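Local coordinates for protein putative non-ribosomal peptide synthetase (PDB 6M7L) that probably serves as a condensation domain of a non-ribosomal peptide synthetase, a domain type that generally joins carrier-bound building blocks through amide bonds, at residues A[372-381]-A[408-417]; A[276-287]-A[446-457]. One frame throughout, in Å; residues are numbered along the deposited sequence.

How the contacts relate
Contact 1 pairs two strands side by side, and contact 2 crosses two helices. The four segments belong to one layered unit: both helices pack on the face of the sheet that carries V374, L376, L410 and L412. L412 CD2 meets L450 CD2 at 3.5 Å, so the layers touch directly. Contact 2 is the more thoroughly buried, although its centre lies about 23 Å from the centre of the chain. The centre of contact 1 lies about 11 Å from the centre of the chain. Contact 1 is buried over much of its length and exposed near D379 to D381. Backbone hydrogen bonds dominate contact 1. Contact 2 has no hydrogen bond between its segments and rests on aliphatic packing.

Contact 1. Residues A[372-381]-A[408-417]; sequences FQVALQLDED and LDLWLKLLDH
Q377 reaches W411 across two parallel strands, 374-380 and 410-417. Its CB lies near the backbone of K413. CG comes next, 3.2 Å from W411 NE1 and also near K413 CG. The chain then bends at chi2 (-53°), which brings the amide back to the indole edge. There OE1 accepts a hydrogen bond from W411 NE1 at 2.9 Å, on a lone pair and within the ring plane. The amide stands almost perpendicular to the indole, at 89°. OE1 also accepts from the backbone N of R298. K413 CE lies over the centre of one indole face, and L408 CD1 lies toward the rim of the opposite face. The strands are the 374-380 and 410-418 members of a mixed sheet in the condensation-domain fold. Along the middle of the ladder, Q377 N donates to L412 O at 2.7 Å, and L414 N donates to Q377 O. On the other face of the sheet, L376 CD1 packs on L412 CG at 3.9 Å. Toward the far end, E380 OE1 and D416 OD2 are like charges 3.6 Å apart, and D416 OD2 has a salt bridge with R418.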
loop_
_atom_site.group_PDB
_atom_site.type_symbol
_atom_site.label_atom_id
_atom_site.label_comp_id
_atom_site.label_asym_id
_atom_site.label_seq_id
_atom_site.Cartn_x
_atom_site.Cartn_y
_atom_site.Cartn_z
ATOM N N PHE A 372 -22.502 -23.385 -0.779
ATOM C CA PHE A 372 -22.526 -22.653 -2.035
ATOM C C PHE A 372 -21.389 -23.125 -2.927
ATOM O O PHE A 372 -20.345 -23.577 -2.451
ATOM C CB PHE A 372 -22.438 -21.127 -1.822
ATOM C CG PHE A 372 -21.233 -20.682 -1.045
ATOM C CD1 PHE A 372 -20.031 -20.425 -1.685
ATOM C CD2 PHE A 372 -21.308 -20.503 0.325
ATOM C CE1 PHE A 372 -18.924 -20.013 -0.969
ATOM C CE2 PHE A 372 -20.203 -20.086 1.044
ATOM C CZ PHE A 372 -19.011 -19.843 0.397
ATOM N N GLN A 373 -21.617 -23.024 -4.234
ATOM C CA GLN A 373 -20.612 -23.343 -5.233
ATOM C C GLN A 373 -20.249 -22.146 -6.093
ATOM O O GLN A 373 -19.311 -22.241 -6.895
ATOM C CB GLN A 373 -21.092 -24.490 -6.139
ATOM C CG GLN A 373 -21.390 -25.784 -5.402
ATOM C CD GLN A 373 -22.674 -25.724 -4.598
ATOM O OE1 GLN A 373 -23.705 -25.268 -5.090
ATOM N NE2 GLN A 373 -22.612 -26.169 -3.346
ATOM N N VAL A 374 -20.967 -21.037 -5.955
ATOM C CA VAL A 374 -20.686 -19.793 -6.656
ATOM C C VAL A 374 -20.410 -18.725 -5.611
ATOM O O VAL A 374 -21.119 -18.636 -4.602
ATOM C CB VAL A 374 -21.861 -19.388 -7.571
ATOM C CG1 VAL A 374 -21.582 -18.056 -8.253
ATOM C CG2 VAL A 374 -22.124 -20.477 -8.599
ATOM N N ALA A 375 -19.370 -17.930 -5.838
ATOM C CA ALA A 375 -19.014 -16.852 -4.931
ATOM C C ALA A 375 -18.848 -15.561 -5.718
ATOM O O ALA A 375 -18.528 -15.573 -6.910
ATOM C CB ALA A 375 -17.734 -17.167 -4.147
ATOM N N LEU A 376 -19.073 -14.441 -5.035
ATOM C CA LEU A 376 -19.051 -13.126 -5.661
ATOM C C LEU A 376 -18.189 -12.181 -4.840
ATOM O O LEU A 376 -18.373 -12.065 -3.623
ATOM C CB LEU A 376 -20.469 -12.564 -5.800
ATOM C CG LEU A 376 -20.598 -11.084 -6.166
ATOM C CD1 LEU A 376 -19.942 -10.790 -7.508
ATOM C CD2 LEU A 376 -22.060 -10.664 -6.172
ATOM N N GLN A 377 -17.252 -11.511 -5.507
ATOM C CA GLN A 377 -16.477 -10.431 -4.914
ATOM C C GLN A 377 -16.717 -9.163 -5.720
ATOM O O GLN A 377 -16.541 -9.159 -6.944
ATOM C CB GLN A 377 -14.979 -10.750 -4.880
ATOM C CG GLN A 377 -14.625 -12.124 -4.350
ATOM C CD GLN A 377 -15.229 -12.423 -2.989
ATOM O OE1 GLN A 377 -15.711 -13.529 -2.745
ATOM N NE2 GLN A 377 -15.193 -11.443 -2.091
ATOM N N LEU A 378 -17.126 -8.099 -5.038
ATOM C CA LEU A 378 -17.302 -6.787 -5.652
ATOM C C LEU A 378 -16.450 -5.800 -4.869
ATOM O O LEU A 378 -16.758 -5.483 -3.715
ATOM C CB LEU A 378 -18.774 -6.374 -5.665
ATOM C CG LEU A 378 -19.119 -5.136 -6.494
ATOM C CD1 LEU A 378 -20.419 -5.347 -7.251
ATOM C CD2 LEU A 378 -19.209 -3.900 -5.614
ATOM N N ASP A 379 -15.380 -5.319 -5.492
ATOM C CA ASP A 379 -14.403 -4.467 -4.833
ATOM C C ASP A 379 -14.420 -3.069 -5.432
ATOM O O ASP A 379 -14.554 -2.903 -6.650
ATOM C CB ASP A 379 -12.998 -5.059 -4.955
ATOM C CG ASP A 379 -12.906 -6.458 -4.388
ATOM O OD1 ASP A 379 -13.554 -6.723 -3.355
ATOM O OD2 ASP A 379 -12.187 -7.292 -4.979
ATOM N N GLU A 380 -14.288 -2.068 -4.571
ATOM C CA GLU A 380 -13.995 -0.722 -5.030
ATOM C C GLU A 380 -12.529 -0.644 -5.436
ATOM O O GLU A 380 -11.681 -1.370 -4.911
ATOM C CB GLU A 380 -14.293 0.304 -3.934
ATOM C CG GLU A 380 -15.410 -0.089 -2.969
ATOM C CD GLU A 380 -16.794 -0.011 -3.589
ATOM O OE1 GLU A 380 -17.397 -1.076 -3.847
ATOM O OE2 GLU A 380 -17.281 1.119 -3.815
ATOM N N ASP A 381 -12.235 0.234 -6.392
ATOM C CA ASP A 381 -10.860 0.375 -6.851
ATOM C C ASP A 381 -9.983 0.896 -5.720
ATOM O O ASP A 381 -10.387 1.768 -4.948
ATOM C CB ASP A 381 -10.795 1.313 -8.058
ATOM C CG ASP A 381 -9.728 0.902 -9.056
ATOM O OD1 ASP A 381 -8.913 0.012 -8.726
ATOM O OD2 ASP A 381 -9.709 1.461 -10.173
ATOM N N LEU A 408 -14.762 -23.893 -5.562
ATOM C CA LEU A 408 -15.974 -23.364 -6.156
ATOM C C LEU A 408 -16.038 -23.711 -7.639
ATOM O O LEU A 408 -15.026 -23.993 -8.285
ATOM C CB LEU A 408 -16.035 -21.849 -5.969
ATOM C CG LEU A 408 -15.948 -21.364 -4.522
ATOM C CD1 LEU A 408 -15.444 -19.933 -4.473
ATOM C CD2 LEU A 408 -17.303 -21.481 -3.846
ATOM N N ASP A 409 -17.259 -23.703 -8.174
ATOM C CA ASP A 409 -17.427 -23.844 -9.615
ATOM C C ASP A 409 -17.234 -22.509 -10.315
ATOM O O ASP A 409 -16.661 -22.451 -11.410
ATOM C CB ASP A 409 -18.810 -24.407 -9.939
ATOM C CG ASP A 409 -19.146 -25.625 -9.115
ATOM O OD1 ASP A 409 -18.207 -26.287 -8.630
ATOM O OD2 ASP A 409 -20.347 -25.925 -8.954
ATOM N N LEU A 410 -17.708 -21.432 -9.695
ATOM C CA LEU A 410 -17.651 -20.101 -10.273
ATOM C C LEU A 410 -17.317 -19.095 -9.184
ATOM O O LEU A 410 -17.868 -19.154 -8.081
ATOM C CB LEU A 410 -18.978 -19.735 -10.946
ATOM C CG LEU A 410 -19.382 -20.631 -12.116
ATOM C CD1 LEU A 410 -20.857 -20.463 -12.440
ATOM C CD2 LEU A 410 -18.518 -20.331 -13.332
ATOM N N TRP A 411 -16.406 -18.179 -9.497
ATOM C CA TRP A 411 -16.023 -17.107 -8.582
ATOM C C TRP A 411 -16.009 -15.813 -9.389
ATOM O O TRP A 411 -15.068 -15.552 -10.142
ATOM C CB TRP A 411 -14.670 -17.382 -7.935
ATOM C CG TRP A 411 -14.472 -16.624 -6.660
ATOM C CD1 TRP A 411 -15.339 -15.733 -6.097
ATOM C CD2 TRP A 411 -13.342 -16.692 -5.783
ATOM N NE1 TRP A 411 -14.820 -15.245 -4.923
ATOM C CE2 TRP A 411 -13.593 -15.813 -4.710
ATOM C CE3 TRP A 411 -12.141 -17.408 -5.802
ATOM C CZ2 TRP A 411 -12.691 -15.633 -3.665
ATOM C CZ3 TRP A 411 -11.245 -17.227 -4.765
ATOM C CH2 TRP A 411 -11.525 -16.345 -3.709
ATOM N N LEU A 412 -17.056 -15.009 -9.234
ATOM C CA LEU A 412 -17.186 -13.753 -9.962
ATOM C C LEU A 412 -16.535 -12.641 -9.143
ATOM O O LEU A 412 -17.039 -12.266 -8.080
ATOM C CB LEU A 412 -18.653 -13.452 -10.246
ATOM C CG LEU A 412 -18.930 -12.136 -10.972
ATOM C CD1 LEU A 412 -18.184 -12.076 -12.298
ATOM C CD2 LEU A 412 -20.423 -11.966 -11.181
ATOM N N LYS A 413 -15.419 -12.119 -9.640
ATOM C CA LYS A 413 -14.678 -11.043 -8.994
ATOM C C LYS A 413 -14.767 -9.802 -9.870
ATOM O O LYS A 413 -14.277 -9.807 -11.004
ATOM C CB LYS A 413 -13.219 -11.444 -8.779
ATOM C CG LYS A 413 -13.028 -12.725 -7.987
ATOM C CD LYS A 413 -11.648 -13.317 -8.243
ATOM C CE LYS A 413 -11.265 -14.317 -7.167
ATOM N NZ LYS A 413 -10.032 -15.076 -7.509
ATOM N N LEU A 414 -15.383 -8.742 -9.351
ATOM C CA LEU A 414 -15.644 -7.544 -10.135
ATOM C C LEU A 414 -15.104 -6.308 -9.432
ATOM O O LEU A 414 -15.137 -6.211 -8.201
ATOM C CB LEU A 414 -17.144 -7.378 -10.400
ATOM C CG LEU A 414 -17.755 -8.451 -11.299
ATOM C CD1 LEU A 414 -19.269 -8.353 -11.309
ATOM C CD2 LEU A 414 -17.199 -8.325 -12.705
ATOM N N LEU A 415 -14.601 -5.368 -10.228
ATOM C CA LEU A 415 -14.156 -4.069 -9.743
ATOM C C LEU A 415 -15.246 -3.037 -9.996
ATOM O O LEU A 415 -15.716 -2.884 -11.129
ATOM C CB LEU A 415 -12.856 -3.641 -10.425
ATOM C CG LEU A 415 -11.554 -4.201 -9.854
ATOM C CD1 LEU A 415 -10.395 -3.894 -10.787
ATOM C CD2 LEU A 415 -11.294 -3.625 -8.471
ATOM N N ASP A 416 -15.643 -2.330 -8.937
ATOM C CA ASP A 416 -16.700 -1.323 -9.012
ATOM C C ASP A 416 -16.050 0.039 -9.250
ATOM O O ASP A 416 -15.803 0.821 -8.329
ATOM C CB ASP A 416 -17.540 -1.346 -7.742
ATOM C CG ASP A 416 -18.753 -0.444 -7.820
ATOM O OD1 ASP A 416 -19.053 0.065 -8.919
ATOM O OD2 ASP A 416 -19.408 -0.243 -6.774
ATOM N N HIS A 417 -15.762 0.317 -10.521
ATOM C CA HIS A 417 -15.119 1.571 -10.889
ATOM C C HIS A 417 -16.069 2.746 -10.700
ATOM O O HIS A 417 -17.256 2.670 -11.035
ATOM C CB HIS A 417 -14.640 1.521 -12.340
ATOM C CG HIS A 417 -13.440 0.652 -12.554
ATOM N ND1 HIS A 417 -12.392 0.597 -11.661
ATOM C CD2 HIS A 417 -13.122 -0.195 -13.560
ATOM C CE1 HIS A 417 -11.479 -0.248 -12.108
ATOM N NE2 HIS A 417 -11.898 -0.742 -13.258
#

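Contact 2. Residues A[276-287]-A[446-457]; sequences VHAALAMLLSRL and LAQRLVALLEQV
The guanidinium of R449 is the flat group at this contact, and L287 CD2 approaches it obliquely, 4.2 Å from NH1. The aliphatic part of R449 does more of the packing: its CG lies 3.8 Å from L283 CD1. The two side chains cross at about a right angle.

L283 is the knob of the contact. It sits in a hole made by L446, R449, L450 and L453. With CG anti to the backbone N (chi1 -179°), its two methyls serve different walls. CD1 meets R449, while CD2 meets L446 CD2 and L450 CB, each at 3.6 Å. L283 CB rests against L453 CD2. Replacing L283 with an alanine would probably open a gap among L446, R449 and L450, leaving their side chains less firmly placed.

L453 fits against the backbone of the other helix. Its CD2 lies close to A279 O and L283 N and also touches M282 CB. A279 presents only a methyl group, and L454 CD2 packs on its CB at 3.6 Å. M282 and V457 run alongside each other, pointing opposite ways, with M282 SD 3.9 Å from V457 CG1. On the sheet side, L280 CD1 meets L450 CD1 at 4.0 Å. L450 also reaches L412, and V276 touches L412 and L414.

The short axes pass 9.5 Å apart at 122°, so the helices cross steeply. Helices 272-288 and 440-459 thus form a helical layer on one face of the mixed sheet, an arrangement consistent with the chloramphenicol acetyltransferase-like fold of condensation domains.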
loop_
_atom_site.group_PDB
_atom_site.type_symbol
_atom_site.label_atom_id
_atom_site.label_comp_id
_atom_site.label_asym_id
_atom_site.label_seq_id
_atom_site.Cartn_x
_atom_site.Cartn_y
_atom_site.Cartn_z
ATOM N N VAL A 276 -25.446 -6.877 -8.195
ATOM C CA VAL A 276 -24.877 -8.015 -8.912
ATOM C C VAL A 276 -25.298 -9.325 -8.256
ATOM O O VAL A 276 -25.520 -10.334 -8.938
ATOM C CB VAL A 276 -23.345 -7.882 -8.992
ATOM C CG1 VAL A 276 -22.741 -9.069 -9.732
ATOM C CG2 VAL A 276 -22.962 -6.576 -9.668
ATOM N N HIS A 277 -25.412 -9.332 -6.925
ATOM C CA HIS A 277 -25.911 -10.509 -6.218
ATOM C C HIS A 277 -27.293 -10.900 -6.724
ATOM O O HIS A 277 -27.550 -12.073 -7.019
ATOM C CB HIS A 277 -25.935 -10.225 -4.713
ATOM C CG HIS A 277 -26.400 -11.373 -3.870
ATOM N ND1 HIS A 277 -26.823 -12.574 -4.398
ATOM C CD2 HIS A 277 -26.504 -11.497 -2.525
ATOM C CE1 HIS A 277 -27.174 -13.385 -3.416
ATOM N NE2 HIS A 277 -26.987 -12.756 -2.269
ATOM N N ALA A 278 -28.197 -9.923 -6.838
ATOM C CA ALA A 278 -29.545 -10.210 -7.315
ATOM C C ALA A 278 -29.522 -10.709 -8.754
ATOM O O ALA A 278 -30.192 -11.692 -9.093
ATOM C CB ALA A 278 -30.424 -8.966 -7.184
ATOM N N ALA A 279 -28.750 -10.043 -9.617
ATOM C CA ALA A 279 -28.659 -10.465 -11.011
ATOM C C ALA A 279 -28.126 -11.887 -11.121
ATOM O O ALA A 279 -28.709 -12.730 -11.812
ATOM C CB ALA A 279 -27.775 -9.495 -11.793
ATOM N N LEU A 280 -27.017 -12.173 -10.434
ATOM C CA LEU A 280 -26.441 -13.513 -10.470
ATOM C C LEU A 280 -27.416 -14.547 -9.921
ATOM O O LEU A 280 -27.510 -15.665 -10.444
ATOM C CB LEU A 280 -25.129 -13.533 -9.682
ATOM C CG LEU A 280 -24.230 -14.768 -9.773
ATOM C CD1 LEU A 280 -23.784 -15.011 -11.205
ATOM C CD2 LEU A 280 -23.028 -14.604 -8.858
ATOM N N ALA A 281 -28.162 -14.185 -8.873
ATOM C CA ALA A 281 -29.142 -15.103 -8.305
ATOM C C ALA A 281 -30.251 -15.427 -9.299
ATOM O O ALA A 281 -30.793 -16.537 -9.283
ATOM C CB ALA A 281 -29.730 -14.510 -7.024
ATOM N N MET A 282 -30.604 -14.475 -10.164
ATOM C CA MET A 282 -31.586 -14.756 -11.206
ATOM C C MET A 282 -31.008 -15.689 -12.261
ATOM O O MET A 282 -31.671 -16.640 -12.688
ATOM C CB MET A 282 -32.061 -13.453 -11.850
ATOM C CG MET A 282 -32.676 -12.469 -10.872
ATOM S SD MET A 282 -33.235 -10.937 -11.643
ATOM C CE MET A 282 -34.639 -11.521 -12.585
ATOM N N LEU A 283 -29.769 -15.431 -12.687
ATOM C CA LEU A 283 -29.147 -16.249 -13.723
ATOM C C LEU A 283 -29.013 -17.697 -13.273
ATOM O O LEU A 283 -29.394 -18.623 -13.998
ATOM C CB LEU A 283 -27.781 -15.671 -14.091
ATOM C CG LEU A 283 -27.020 -16.406 -15.192
ATOM C CD1 LEU A 283 -27.747 -16.281 -16.521
ATOM C CD2 LEU A 283 -25.607 -15.871 -15.297
ATOM N N LEU A 284 -28.466 -17.914 -12.075
ATOM C CA LEU A 284 -28.324 -19.273 -11.567
ATOM C C LEU A 284 -29.678 -19.930 -11.346
ATOM O O LEU A 284 -29.819 -21.143 -11.540
ATOM C CB LEU A 284 -27.521 -19.270 -10.269
ATOM C CG LEU A 284 -26.086 -18.755 -10.367
ATOM C CD1 LEU A 284 -25.360 -18.962 -9.047
ATOM C CD2 LEU A 284 -25.347 -19.440 -11.506
ATOM N N SER A 285 -30.682 -19.149 -10.942
ATOM C CA SER A 285 -32.014 -19.704 -10.726
ATOM C C SER A 285 -32.582 -20.286 -12.012
ATOM O O SER A 285 -33.173 -21.372 -12.003
ATOM C CB SER A 285 -32.947 -18.629 -10.172
ATOM O OG SER A 285 -34.236 -19.152 -9.908
ATOM N N ARG A 286 -32.410 -19.581 -13.130
ATOM C CA ARG A 286 -32.957 -20.051 -14.397
ATOM C C ARG A 286 -32.086 -21.138 -15.018
ATOM O O ARG A 286 -32.607 -22.076 -15.631
ATOM C CB ARG A 286 -33.120 -18.874 -15.359
ATOM C CG ARG A 286 -34.178 -17.874 -14.922
ATOM C CD ARG A 286 -35.561 -18.322 -15.357
ATOM N NE ARG A 286 -35.692 -18.290 -16.810
ATOM C CZ ARG A 286 -36.076 -17.220 -17.499
ATOM N NH1 ARG A 286 -36.164 -17.274 -18.821
ATOM N NH2 ARG A 286 -36.373 -16.095 -16.864
ATOM N N LEU A 287 -30.764 -21.027 -14.871
ATOM C CA LEU A 287 -29.869 -22.046 -15.409
ATOM C C LEU A 287 -30.095 -23.389 -14.729
ATOM O O LEU A 287 -30.186 -24.428 -15.392
ATOM C CB LEU A 287 -28.414 -21.605 -15.250
ATOM C CG LEU A 287 -27.923 -20.486 -16.167
ATOM C CD1 LEU A 287 -26.490 -20.117 -15.825
ATOM C CD2 LEU A 287 -28.044 -20.903 -17.624
ATOM N N LEU A 446 -21.316 -18.142 -20.254
ATOM C CA LEU A 446 -21.887 -17.747 -18.972
ATOM C C LEU A 446 -21.660 -16.264 -18.704
ATOM O O LEU A 446 -22.588 -15.545 -18.310
ATOM C CB LEU A 446 -21.286 -18.596 -17.854
ATOM C CG LEU A 446 -22.305 -19.360 -17.014
ATOM C CD1 LEU A 446 -21.603 -20.177 -15.947
ATOM C CD2 LEU A 446 -23.296 -18.396 -16.393
ATOM N N ALA A 447 -20.430 -15.789 -18.910
ATOM C CA ALA A 447 -20.132 -14.375 -18.709
ATOM C C ALA A 447 -21.011 -13.501 -19.594
ATOM O O ALA A 447 -21.604 -12.521 -19.127
ATOM C CB ALA A 447 -18.652 -14.107 -18.986
ATOM N N GLN A 448 -21.114 -13.847 -20.878
ATOM C CA GLN A 448 -21.973 -13.091 -21.783
ATOM C C GLN A 448 -23.433 -13.172 -21.353
ATOM O O GLN A 448 -24.179 -12.191 -21.471
ATOM C CB GLN A 448 -21.793 -13.601 -23.214
ATOM C CG GLN A 448 -22.763 -13.022 -24.226
ATOM C CD GLN A 448 -23.978 -13.905 -24.437
ATOM O OE1 GLN A 448 -23.862 -15.127 -24.519
ATOM N NE2 GLN A 448 -25.151 -13.287 -24.520
ATOM N N ARG A 449 -23.856 -14.328 -20.836
ATOM C CA ARG A 449 -25.237 -14.482 -20.388
ATOM C C ARG A 449 -25.529 -13.596 -19.184
ATOM O O ARG A 449 -26.636 -13.058 -19.055
ATOM C CB ARG A 449 -25.519 -15.947 -20.055
ATOM C CG ARG A 449 -26.965 -16.369 -20.254
ATOM C CD ARG A 449 -27.090 -17.405 -21.365
ATOM N NE ARG A 449 -26.597 -18.719 -20.958
ATOM C CZ ARG A 449 -26.464 -19.756 -21.781
ATOM N NH1 ARG A 449 -26.009 -20.915 -21.323
ATOM N NH2 ARG A 449 -26.781 -19.633 -23.062
ATOM N N LEU A 450 -24.550 -13.429 -18.290
ATOM C CA LEU A 450 -24.753 -12.576 -17.124
ATOM C C LEU A 450 -24.714 -11.099 -17.495
ATOM O O LEU A 450 -25.499 -10.304 -16.966
ATOM C CB LEU A 450 -23.698 -12.878 -16.059
ATOM C CG LEU A 450 -23.821 -12.043 -14.783
ATOM C CD1 LEU A 450 -25.050 -12.443 -13.980
ATOM C CD2 LEU A 450 -22.567 -12.166 -13.949
ATOM N N VAL A 451 -23.804 -10.715 -18.393
ATOM C CA VAL A 451 -23.753 -9.333 -18.864
ATOM C C VAL A 451 -25.081 -8.939 -19.494
ATOM O O VAL A 451 -25.583 -7.829 -19.280
ATOM C CB VAL A 451 -22.582 -9.148 -19.847
ATOM C CG1 VAL A 451 -22.658 -7.788 -20.522
ATOM C CG2 VAL A 451 -21.257 -9.311 -19.122
ATOM N N ALA A 452 -25.675 -9.846 -20.274
ATOM C CA ALA A 452 -26.998 -9.592 -20.833
ATOM C C ALA A 452 -28.026 -9.398 -19.727
ATOM O O ALA A 452 -28.821 -8.450 -19.758
ATOM C CB ALA A 452 -27.407 -10.740 -21.756
ATOM N N LEU A 453 -28.015 -10.285 -18.731
ATOM C CA LEU A 453 -28.963 -10.171 -17.628
ATOM C C LEU A 453 -28.756 -8.876 -16.852
ATOM O O LEU A 453 -29.726 -8.212 -16.467
ATOM C CB LEU A 453 -28.834 -11.382 -16.707
ATOM C CG LEU A 453 -29.844 -11.437 -15.563
ATOM C CD1 LEU A 453 -31.233 -11.208 -16.105
ATOM C CD2 LEU A 453 -29.770 -12.767 -14.849
ATOM N N LEU A 454 -27.496 -8.501 -16.613
ATOM C CA LEU A 454 -27.203 -7.241 -15.935
ATOM C C LEU A 454 -27.773 -6.059 -16.707
ATOM O O LEU A 454 -28.392 -5.161 -16.124
ATOM C CB LEU A 454 -25.694 -7.080 -15.757
ATOM C CG LEU A 454 -24.979 -7.973 -14.745
ATOM C CD1 LEU A 454 -23.496 -8.004 -15.047
ATOM C CD2 LEU A 454 -25.223 -7.470 -13.336
ATOM N N GLU A 455 -27.566 -6.040 -18.025
ATOM C CA GLU A 455 -28.086 -4.949 -18.838
ATOM C C GLU A 455 -29.608 -4.936 -18.857
ATOM O O GLU A 455 -30.218 -3.862 -18.912
ATOM C CB GLU A 455 -27.536 -5.052 -20.261
ATOM C CG GLU A 455 -26.035 -4.839 -20.361
ATOM C CD GLU A 455 -25.507 -5.036 -21.769
ATOM O OE1 GLU A 455 -26.140 -5.780 -22.545
ATOM O OE2 GLU A 455 -24.456 -4.442 -22.098
ATOM N N GLN A 456 -30.238 -6.111 -18.800
ATOM C CA GLN A 456 -31.695 -6.167 -18.866
ATOM C C GLN A 456 -32.328 -5.638 -17.586
ATOM O O GLN A 456 -33.174 -4.737 -17.629
ATOM C CB GLN A 456 -32.154 -7.597 -19.143
ATOM C CG GLN A 456 -33.663 -7.746 -19.227
ATOM C CD GLN A 456 -34.082 -9.091 -19.778
ATOM O OE1 GLN A 456 -33.252 -9.980 -19.967
ATOM N NE2 GLN A 456 -35.373 -9.247 -20.046
ATOM N N VAL A 457 -31.935 -6.187 -16.432
ATOM C CA VAL A 457 -32.557 -5.775 -15.177
ATOM C C VAL A 457 -32.212 -4.330 -14.844
ATOM O O VAL A 457 -32.966 -3.653 -14.135
ATOM C CB VAL A 457 -32.157 -6.727 -14.034
ATOM C CG1 VAL A 457 -32.617 -8.148 -14.338
ATOM C CG2 VAL A 457 -30.656 -6.678 -13.791
#